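Side-chain contacts in OmpT protein (Vibrio cholerae serotype O1, PDB 6EHD), which probably forms a diffusion pore that lets ions and small hydrophilic solutes cross the bacterial outer membrane: residues 75-79 and 80-84; 154-158 and 159-163; 256-259 and 260-264. The protein carries 1 engineered substitution. One frame throughout, in Å; residues are numbered along the deposited sequence.

Interaction 1: 75-79 and 80-84; sequences VKTNF and GKFSF. With C8E ((hydroxyethyloxy)tri(ethyloxy)octane), chain C.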
ATOM      1  N   VAL A  75      18.123  -9.252 -10.239  1.00 30.05           N
ATOM      2  CA  VAL A  75      19.522  -9.625 -10.167  1.00 28.34           C
ATOM      3  C   VAL A  75      19.997  -9.426  -8.736  1.00 30.24           C
ATOM      4  O   VAL A  75      20.086  -8.275  -8.292  1.00 30.53           O
ATOM      5  CB  VAL A  75      20.412  -8.769 -11.138  1.00 32.00           C
ATOM      6  CG1 VAL A  75      21.816  -9.320 -11.080  1.00 33.82           C
ATOM      7  CG2 VAL A  75      19.844  -8.792 -12.546  1.00 41.79           C
ATOM      8  N   LYS A  76      20.321 -10.496  -8.048  1.00 29.66           N
ATOM      9  CA  LYS A  76      20.800 -10.433  -6.696  1.00 35.92           C
ATOM     10  C   LYS A  76      22.322 -10.702  -6.614  1.00 36.88           C
ATOM     11  O   LYS A  76      22.788 -11.736  -7.070  1.00 35.55           O
ATOM     12  CB  LYS A  76      20.035 -11.474  -5.837  1.00 38.99           C
ATOM     13  CG  LYS A  76      20.442 -11.468  -4.358  1.00 50.49           C
ATOM     14  CD  LYS A  76      19.363 -12.042  -3.428  1.00 55.23           C
ATOM     15  CE  LYS A  76      19.677 -11.797  -1.947  1.00 55.43           C
ATOM     16  NZ  LYS A  76      20.760 -12.698  -1.483  1.00 64.92           N
ATOM     17  N   THR A  77      23.033  -9.817  -5.941  1.00 33.09           N
ATOM     18  CA  THR A  77      24.507  -9.758  -5.842  1.00 36.75           C
ATOM     19  C   THR A  77      24.927  -9.448  -4.413  1.00 47.29           C
ATOM     20  O   THR A  77      24.094  -9.027  -3.572  1.00 37.62           O
ATOM     21  CB  THR A  77      25.127  -8.599  -6.660  1.00 35.49           C
ATOM     22  OG1 THR A  77      24.939  -7.306  -6.024  1.00 35.10           O
ATOM     23  CG2 THR A  77      24.558  -8.454  -8.037  1.00 41.50           C
ATOM     24  N   ASN A  78      26.229  -9.548  -4.145  1.00 42.84           N
ATOM     25  CA  ASN A  78      26.752  -9.158  -2.839  1.00 43.96           C
ATOM     26  C   ASN A  78      26.624  -7.645  -2.495  1.00 39.02           C
ATOM     27  O   ASN A  78      26.819  -7.302  -1.347  1.00 47.31           O
ATOM     28  CB  ASN A  78      28.245  -9.577  -2.713  1.00 46.80           C
ATOM     29  CG  ASN A  78      28.429 -11.053  -2.634  1.00 46.00           C
ATOM     30  OD1 ASN A  78      27.559 -11.802  -2.131  1.00 52.87           O
ATOM     31  ND2 ASN A  78      29.595 -11.511  -3.116  1.00 54.53           N
ATOM     32  N   PHE A  79      26.350  -6.765  -3.452  1.00 34.70           N
ATOM     33  CA  PHE A  79      26.165  -5.362  -3.194  1.00 41.20           C
ATOM     34  C   PHE A  79      24.667  -4.934  -3.253  1.00 34.30           C
ATOM     35  O   PHE A  79      24.364  -3.732  -3.324  1.00 35.39           O
ATOM     36  CB  PHE A  79      27.054  -4.443  -4.048  1.00 53.09           C
ATOM     37  CG  PHE A  79      27.159  -4.790  -5.505  1.00 62.58           C
ATOM     38  CD1 PHE A  79      28.080  -5.765  -5.946  1.00 66.88           C
ATOM     39  CD2 PHE A  79      26.449  -4.047  -6.480  1.00 73.84           C
ATOM     40  CE1 PHE A  79      28.216  -6.048  -7.312  1.00 70.36           C
ATOM     41  CE2 PHE A  79      26.595  -4.325  -7.855  1.00 71.90           C
ATOM     42  CZ  PHE A  79      27.479  -5.327  -8.263  1.00 70.51           C
ATOM     43  N   GLY A  80      23.780  -5.914  -3.162  1.00 33.31           N
ATOM     44  CA  GLY A  80      22.318  -5.657  -3.144  1.00 33.11           C
ATOM     45  C   GLY A  80      21.562  -6.360  -4.276  1.00 37.28           C
ATOM     46  O   GLY A  80      22.209  -6.924  -5.217  1.00 31.94           O
ATOM     47  N   LYS A  81      20.226  -6.239  -4.260  1.00 28.86           N
ATOM     48  CA  LYS A  81      19.372  -6.776  -5.305  1.00 28.83           C
ATOM     49  C   LYS A  81      18.796  -5.645  -6.103  1.00 30.94           C
ATOM     50  O   LYS A  81      18.237  -4.689  -5.525  1.00 29.73           O
ATOM     51  CB  LYS A  81      18.266  -7.695  -4.698  1.00 30.92           C
ATOM     52  CG  LYS A  81      17.329  -8.300  -5.755  1.00 31.42           C
ATOM     53  CD  LYS A  81      16.250  -9.181  -5.129  1.00 36.25           C
ATOM     54  CE  LYS A  81      15.569  -9.959  -6.263  1.00 40.79           C
ATOM     55  NZ  LYS A  81      14.609 -10.929  -5.689  1.00 47.27           N
ATOM     56  N   PHE A  82      18.807  -5.783  -7.433  1.00 28.60           N
ATOM     57  CA  PHE A  82      18.278  -4.822  -8.363  1.00 25.82           C
ATOM     58  C   PHE A  82      17.130  -5.452  -9.152  1.00 29.03           C
ATOM     59  O   PHE A  82      17.341  -6.508  -9.815  1.00 30.67           O
ATOM     60  CB  PHE A  82      19.328  -4.337  -9.364  1.00 28.77           C
ATOM     61  CG  PHE A  82      20.560  -3.711  -8.713  1.00 31.89           C
ATOM     62  CD1 PHE A  82      21.553  -4.476  -8.182  1.00 33.67           C
ATOM     63  CD2 PHE A  82      20.656  -2.368  -8.620  1.00 35.45           C
ATOM     64  CE1 PHE A  82      22.677  -3.854  -7.558  1.00 37.35           C
ATOM     65  CE2 PHE A  82      21.764  -1.746  -8.005  1.00 36.06           C
ATOM     66  CZ  PHE A  82      22.745  -2.499  -7.477  1.00 30.59           C
ATOM     67  N   SER A  83      15.952  -4.798  -9.138  1.00 26.99           N
ATOM     68  CA  SER A  83      14.723  -5.341  -9.800  1.00 26.60           C
ATOM     69  C   SER A  83      14.167  -4.348 -10.775  1.00 26.27           C
ATOM     70  O   SER A  83      13.954  -3.133 -10.471  1.00 26.47           O
ATOM     71  CB  SER A  83      13.641  -5.751  -8.699  1.00 23.63           C
ATOM     72  OG  SER A  83      14.134  -6.812  -7.887  1.00 27.12           O
ATOM     73  N   PHE A  84      13.888  -4.828 -12.002  1.00 25.03           N
ATOM     74  CA  PHE A  84      13.413  -3.968 -13.120  1.00 24.89           C
ATOM     75  C   PHE A  84      12.058  -4.394 -13.643  1.00 26.43           C
ATOM     76  O   PHE A  84      11.823  -5.613 -13.866  1.00 28.09           O
ATOM     77  CB  PHE A  84      14.461  -4.084 -14.367  1.00 29.37           C
ATOM     78  CG  PHE A  84      15.919  -3.777 -14.001  1.00 28.39           C
ATOM     79  CD1 PHE A  84      16.725  -4.731 -13.424  1.00 31.21           C
ATOM     80  CD2 PHE A  84      16.462  -2.549 -14.275  1.00 34.76           C
ATOM     81  CE1 PHE A  84      18.016  -4.434 -13.052  1.00 33.14           C
ATOM     82  CE2 PHE A  84      17.783  -2.236 -13.911  1.00 32.41           C
ATOM     83  CZ  PHE A  84      18.537  -3.162 -13.278  1.00 31.20           C
TER
HETATM   84  C14 C8E C 402      24.359 -12.177  -1.901  1.00 59.77           C
HETATM   85  O15 C8E C 402      23.808 -12.770  -3.094  1.00 56.82           O
HETATM   86  C16 C8E C 402      23.580 -14.154  -2.883  1.00 56.67           C
HETATM   87  C17 C8E C 402      23.256 -14.995  -4.122  1.00 55.28           C
HETATM   88  O18 C8E C 402      22.071 -15.768  -3.855  1.00 62.89           O
HETATM   89  C19 C8E C 402      22.270 -17.005  -3.157  1.00 65.71           C
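Phe79 and Phe82 meet on one side of the hairpin, their side chains crossing at about a right angle. Phe82 CE1 comes within 3.9 Å of Phe79 CD2, so the edge of the Phe82 ring does the touching. The first torsion of Phe79 (chi1 44°) holds CG between the backbone N and the carbonyl carbon. This turns the ring back over Thr77, whose OG1 lies 3.3 Å above the ring plane, over its centre. The hydroxyl donates to Gly80 O at 2.9 Å, in the carbonyl plane and on a lone pair, and it accepts from Phe79 N at 3.0 Å, which makes an ST turn. Gly80 O also takes the backbone N-H of Thr77, so two bonds grip it. Lys76 and Lys81 pair on the other side, with Lys76 CB 4.2 Å from Lys81 CG. Their ends then part. Lys76 NZ makes a weak hydrogen bond of 3.4 Å to O15 of the detergent C8E, while Lys81 NZ hydrogen-bonds to Gln53 OE1. Tyr124 meets the Phe82 ring, and its OH hydrogen-bonds to Phe79 O. A type I turn from Thr77 to Gly80 closes this two-residue beta hairpin, one of the short turns of the porin barrel.

Interaction 2: 154-158 and 159-163; sequences GATFG and DLAVH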
ATOM      1  N   GLY A 154      15.807   0.808   7.761  1.00 26.32           N
ATOM      2  CA  GLY A 154      15.223   0.245   8.981  1.00 26.00           C
ATOM      3  C   GLY A 154      16.167  -0.738   9.656  1.00 27.75           C
ATOM      4  O   GLY A 154      17.198  -1.169   9.099  1.00 25.85           O
ATOM      5  N   ALA A 155      15.773  -1.102  10.848  1.00 24.34           N
ATOM      6  CA  ALA A 155      16.482  -2.100  11.674  1.00 25.38           C
ATOM      7  C   ALA A 155      15.623  -2.648  12.764  1.00 32.61           C
ATOM      8  O   ALA A 155      14.604  -2.014  13.115  1.00 27.51           O
ATOM      9  CB  ALA A 155      17.788  -1.478  12.243  1.00 28.84           C
ATOM     10  N   THR A 156      16.058  -3.790  13.356  1.00 26.79           N
ATOM     11  CA  THR A 156      15.442  -4.381  14.537  1.00 30.82           C
ATOM     12  C   THR A 156      16.425  -4.484  15.720  1.00 33.21           C
ATOM     13  O   THR A 156      17.595  -4.869  15.523  1.00 30.19           O
ATOM     14  CB  THR A 156      14.908  -5.774  14.202  1.00 40.57           C
ATOM     15  OG1 THR A 156      13.976  -5.649  13.097  1.00 34.38           O
ATOM     16  CG2 THR A 156      14.204  -6.411  15.463  1.00 39.55           C
ATOM     17  N   PHE A 157      15.980  -3.981  16.879  1.00 30.51           N
ATOM     18  CA  PHE A 157      16.702  -3.935  18.179  1.00 33.31           C
ATOM     19  C   PHE A 157      15.836  -4.648  19.207  1.00 39.07           C
ATOM     20  O   PHE A 157      14.852  -4.087  19.759  1.00 33.17           O
ATOM     21  CB  PHE A 157      16.984  -2.483  18.603  1.00 32.16           C
ATOM     22  CG  PHE A 157      17.649  -1.649  17.540  1.00 34.45           C
ATOM     23  CD1 PHE A 157      19.017  -1.793  17.293  1.00 35.18           C
ATOM     24  CD2 PHE A 157      16.932  -0.752  16.760  1.00 33.10           C
ATOM     25  CE1 PHE A 157      19.631  -1.063  16.328  1.00 35.06           C
ATOM     26  CE2 PHE A 157      17.568   0.019  15.791  1.00 37.69           C
ATOM     27  CZ  PHE A 157      18.929  -0.146  15.566  1.00 35.82           C
ATOM     28  N   GLY A 158      16.105  -5.945  19.386  1.00 38.89           N
ATOM     29  CA  GLY A 158      15.292  -6.811  20.243  1.00 41.03           C
ATOM     30  C   GLY A 158      13.835  -6.907  19.787  1.00 37.18           C
ATOM     31  O   GLY A 158      13.538  -7.247  18.660  1.00 38.87           O
ATOM     32  N   ASP A 159      12.925  -6.557  20.679  1.00 34.63           N
ATOM     33  CA  ASP A 159      11.504  -6.575  20.345  1.00 34.31           C
ATOM     34  C   ASP A 159      10.993  -5.301  19.591  1.00 33.03           C
ATOM     35  O   ASP A 159       9.790  -5.233  19.315  1.00 31.81           O
ATOM     36  CB  ASP A 159      10.684  -6.690  21.632  1.00 39.60           C
ATOM     37  CG  ASP A 159      10.951  -8.003  22.370  1.00 49.56           C
ATOM     38  OD1 ASP A 159      11.119  -9.034  21.681  1.00 47.79           O
ATOM     39  OD2 ASP A 159      10.998  -7.921  23.600  1.00 48.80           O
ATOM     40  N   LEU A 160      11.854  -4.333  19.277  1.00 28.41           N
ATOM     41  CA  LEU A 160      11.432  -3.081  18.605  1.00 27.21           C
ATOM     42  C   LEU A 160      11.971  -3.038  17.164  1.00 28.41           C
ATOM     43  O   LEU A 160      13.202  -3.098  16.984  1.00 28.52           O
ATOM     44  CB  LEU A 160      11.945  -1.860  19.397  1.00 27.90           C
ATOM     45  CG  LEU A 160      11.577  -0.504  18.788  1.00 27.13           C
ATOM     46  CD1 LEU A 160      10.076  -0.279  18.725  1.00 30.86           C
ATOM     47  CD2 LEU A 160      12.211   0.684  19.528  1.00 32.67           C
ATOM     48  N   ALA A 161      11.070  -2.930  16.153  1.00 27.75           N
ATOM     49  CA  ALA A 161      11.447  -2.766  14.743  1.00 24.70           C
ATOM     50  C   ALA A 161      11.093  -1.300  14.318  1.00 27.25           C
ATOM     51  O   ALA A 161       9.987  -0.817  14.641  1.00 26.82           O
ATOM     52  CB  ALA A 161      10.740  -3.770  13.830  1.00 27.57           C
ATOM     53  N   VAL A 162      12.046  -0.601  13.666  1.00 20.79           N
ATOM     54  CA  VAL A 162      11.885   0.786  13.289  0.50 23.84           C
ATOM     55  C   VAL A 162      12.214   1.046  11.852  1.00 23.86           C
ATOM     56  O   VAL A 162      13.039   0.301  11.261  1.00 24.45           O
ATOM     57  CB  VAL A 162      12.726   1.708  14.196  0.50 23.32           C
ATOM     58  CG1 VAL A 162      14.300   1.512  14.035  0.50 19.33           C
ATOM     59  CG2 VAL A 162      12.293   3.101  13.932  0.50 27.53           C
ATOM     60  N   HIS A 163      11.555   2.039  11.228  1.00 21.60           N
ATOM     61  CA  HIS A 163      11.957   2.453   9.878  1.00 21.96           C
ATOM     62  C   HIS A 163      11.608   3.905   9.658  1.00 23.68           C
ATOM     63  O   HIS A 163      10.794   4.497  10.435  1.00 23.39           O
ATOM     64  CB  HIS A 163      11.358   1.568   8.756  1.00 23.81           C
ATOM     65  CG  HIS A 163       9.858   1.447   8.701  1.00 22.91           C
ATOM     66  ND1 HIS A 163       9.059   2.408   8.133  1.00 23.18           N
ATOM     67  CD2 HIS A 163       9.057   0.373   8.902  1.00 24.39           C
ATOM     68  CE1 HIS A 163       7.820   1.958   8.021  1.00 21.65           C
ATOM     69  NE2 HIS A 163       7.779   0.718   8.530  1.00 24.22           N
TER
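Phe157 and Leu160 are joined by two backbone hydrogen bonds. Phe157 N donates to Leu160 O at 2.9 Å, and Leu160 N returns a bond to Phe157 O at 3.0 Å. They close a two-residue beta hairpin with a type II' turn, one of the short connections of the porin barrel. Gly158 takes the first corner of the turn, with a positive phi of 60° and psi of -123°. Asp159 takes the second. Its side chain lies by Tyr203 of strand 184-205.

Two residues further along, Ala155 and Val162 form the next hydrogen-bonded pair. Val162 N reaches Ala155 O at 3.0 Å, and Ala155 N reaches Val162 O at 3.1 Å. Between these pairs, Thr156 CA makes a CA-H...O contact of 3.6 Å with Leu160 O. Gly154 lies opposite His163, with the two CA atoms 4.0 Å apart. The His163 ring leads away from the hairpin, and its ND1 hydrogen-bonds to Glu198 OE2 on strand 184-205.

The apolar packing lies on the side that carries Ala155, Phe157, Leu160 and Val162. Here the Phe157 ring turns its edge to Val162, with Phe157 CE2 4.0 Å from Val162 CG1. The two side chains cross obliquely. Phe157 CG stands anti to its own carbonyl carbon (chi1 -51°), which swings the ring along the strand toward Val162. Val162 is modelled in two conformers, and the touch holds for one of them. A C8E detergent molecule also contacts Val162, consistent with a surface that faces lipid in the membrane. The other side carries a smaller pair: the hydroxyl OG1 of Thr156 rests 3.8 Å from the methyl CB of Ala161.

Interaction 3: 256-259 and 260-264; sequences QEAN and TGADE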
ATOM      1  N   GLN A 256      -5.432  18.251   7.355  1.00 27.93           N
ATOM      2  CA  GLN A 256      -5.093  18.802   6.088  1.00 28.38           C
ATOM      3  C   GLN A 256      -5.236  20.364   6.228  1.00 34.17           C
ATOM      4  O   GLN A 256      -6.286  20.870   6.669  1.00 32.92           O
ATOM      5  CB  GLN A 256      -6.004  18.314   4.980  1.00 32.66           C
ATOM      6  CG  GLN A 256      -6.150  16.771   4.850  1.00 32.34           C
ATOM      7  CD  GLN A 256      -7.279  16.175   5.665  1.00 36.96           C
ATOM      8  OE1 GLN A 256      -8.106  16.883   6.261  1.00 30.32           O
ATOM      9  NE2 GLN A 256      -7.343  14.791   5.693  1.00 31.37           N
ATOM     10  N   GLU A 257      -4.201  21.057   5.814  1.00 32.90           N
ATOM     11  CA  GLU A 257      -4.168  22.567   5.882  1.00 43.04           C
ATOM     12  C   GLU A 257      -3.669  23.148   4.566  1.00 39.47           C
ATOM     13  O   GLU A 257      -2.565  22.776   4.084  1.00 36.62           O
ATOM     14  CB  GLU A 257      -3.306  23.019   7.046  1.00 46.33           C
ATOM     15  CG  GLU A 257      -3.067  24.519   7.051  1.00 63.62           C
ATOM     16  CD  GLU A 257      -2.353  25.012   8.292  1.00 63.00           C
ATOM     17  OE1 GLU A 257      -1.382  25.782   8.131  1.00 74.23           O
ATOM     18  OE2 GLU A 257      -2.760  24.633   9.404  1.00 70.40           O
ATOM     19  N   ALA A 258      -4.479  24.045   3.962  1.00 40.88           N
ATOM     20  CA  ALA A 258      -4.127  24.741   2.725  1.00 43.04           C
ATOM     21  C   ALA A 258      -3.572  26.145   3.060  1.00 48.63           C
ATOM     22  O   ALA A 258      -3.897  26.734   4.096  1.00 44.17           O
ATOM     23  CB  ALA A 258      -5.310  24.852   1.782  1.00 48.21           C
ATOM     24  N   ASN A 259      -2.700  26.644   2.206  1.00 44.93           N
ATOM     25  CA  ASN A 259      -2.105  27.977   2.433  1.00 51.86           C
ATOM     26  C   ASN A 259      -3.095  29.150   2.207  1.00 55.49           C
ATOM     27  O   ASN A 259      -2.784  30.281   2.559  1.00 56.61           O
ATOM     28  CB  ASN A 259      -0.806  28.164   1.646  1.00 45.16           C
ATOM     29  CG  ASN A 259      -0.983  28.108   0.162  1.00 43.42           C
ATOM     30  OD1 ASN A 259      -2.023  27.737  -0.362  1.00 45.63           O
ATOM     31  ND2 ASN A 259       0.111  28.370  -0.549  1.00 46.97           N
ATOM     32  N   THR A 260      -4.262  28.856   1.642  1.00 56.78           N
ATOM     33  CA  THR A 260      -5.426  29.738   1.698  1.00 64.42           C
ATOM     34  C   THR A 260      -6.012  29.894   3.106  1.00 70.49           C
ATOM     35  O   THR A 260      -6.888  30.733   3.276  1.00 77.07           O
ATOM     36  CB  THR A 260      -6.589  29.252   0.793  1.00 64.21           C
ATOM     37  OG1 THR A 260      -7.112  28.002   1.288  1.00 68.07           O
ATOM     38  CG2 THR A 260      -6.145  29.080  -0.646  1.00 59.31           C
ATOM     39  N   GLY A 261      -5.573  29.106   4.102  1.00 58.69           N
ATOM     40  CA  GLY A 261      -6.161  29.132   5.448  1.00 59.46           C
ATOM     41  C   GLY A 261      -7.267  28.098   5.750  1.00 55.42           C
ATOM     42  O   GLY A 261      -7.566  27.865   6.917  1.00 58.03           O
ATOM     43  N   ALA A 262      -7.882  27.521   4.717  1.00 50.10           N
ATOM     44  CA  ALA A 262      -8.827  26.397   4.847  1.00 54.83           C
ATOM     45  C   ALA A 262      -8.169  25.161   5.586  1.00 49.46           C
ATOM     46  O   ALA A 262      -7.010  24.833   5.292  1.00 43.53           O
ATOM     47  CB  ALA A 262      -9.305  26.003   3.462  1.00 50.20           C
ATOM     48  N   ASP A 263      -8.851  24.592   6.581  1.00 47.53           N
ATOM     49  CA  ASP A 263      -8.343  23.441   7.388  1.00 44.79           C
ATOM     50  C   ASP A 263      -9.402  22.355   7.335  1.00 48.97           C
ATOM     51  O   ASP A 263     -10.618  22.647   7.430  1.00 41.83           O
ATOM     52  CB  ASP A 263      -8.162  23.799   8.861  1.00 48.18           C
ATOM     53  CG  ASP A 263      -6.801  24.373   9.181  1.00 63.67           C
ATOM     54  OD1 ASP A 263      -5.778  23.907   8.664  1.00 71.56           O
ATOM     55  OD2 ASP A 263      -6.744  25.313   9.991  1.00 78.61           O
ATOM     56  N   GLU A 264      -8.995  21.092   7.229  1.00 35.16           N
ATOM     57  CA  GLU A 264      -9.985  19.963   7.499  1.00 36.98           C
ATOM     58  C   GLU A 264      -9.284  18.879   8.344  1.00 32.88           C
ATOM     59  O   GLU A 264      -8.101  19.012   8.601  1.00 29.38           O
ATOM     60  CB  GLU A 264     -10.510  19.353   6.214  1.00 40.37           C
ATOM     61  CG  GLU A 264     -11.127  20.314   5.216  1.00 47.73           C
ATOM     62  CD  GLU A 264     -12.595  20.605   5.378  1.00 59.63           C
ATOM     63  OE1 GLU A 264     -13.260  20.088   6.297  1.00 59.80           O
ATOM     64  OE2 GLU A 264     -13.109  21.371   4.528  1.00 73.36           O
TER
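The carboxylates of Glu257 and Asp263 lie side by side and point the same way, their planes 58° apart. Glu257 OE2 is 3.2 Å from Asp263 OD1. Two like charges this close should repel, and the closeness may mean that one group is partly protonated. Asp263 OD1 also sits beside the aliphatic part of its neighbour, 3.1 Å from Glu257 CB. The Gln256 chain bends at chi2 (90°), which brings OE1 against the backbone carbonyl of Glu264, 3.1 Å from Glu264 C. OE1 and Glu264 O are both acceptors and do not bond. Gln256 NE2 hydrogen-bonds to Thr293 O.

The backbone here is a beta hairpin whose type I turn, from Ala258 to Gly261, is followed by a G1 beta bulge. Gly261 N donates to Ala258 O at 2.9 Å, and Ala258 N donates to Ala262 O at 3.0 Å. Gly261 takes the bulge position with a phi of 95°, a left-handed conformation that glycine adopts readily.

The loop is tied to its neighbour by Asn259, whose ND2 hydrogen-bonds to Pro225 O. Asn259 and Thr260 also touch Leu226. Across the turn, Thr260 OG1 lies 3.7 Å from Ala258 CB.

In the fold
All three contacts are hairpin turns between antiparallel neighbours of the porin barrel. They come in series along the chain: interaction 1 joins strands 67-77 and 80-84, interaction 2 joins 147-157 and 160-171, and interaction 3 joins 245-258 and 263-276. None touches another. The centres of interactions 1 and 2 are about 23 Å apart, those of 2 and 3 about 35 Å, and those of 1 and 3 about 43 Å. By the usual porin topology, interactions 1 and 2 are probably periplasmic turns, while interaction 3 is probably an extracellular loop at the other end of the barrel. The three would then lie on both rims of the barrel, closing pairs of neighbouring strands in its wall.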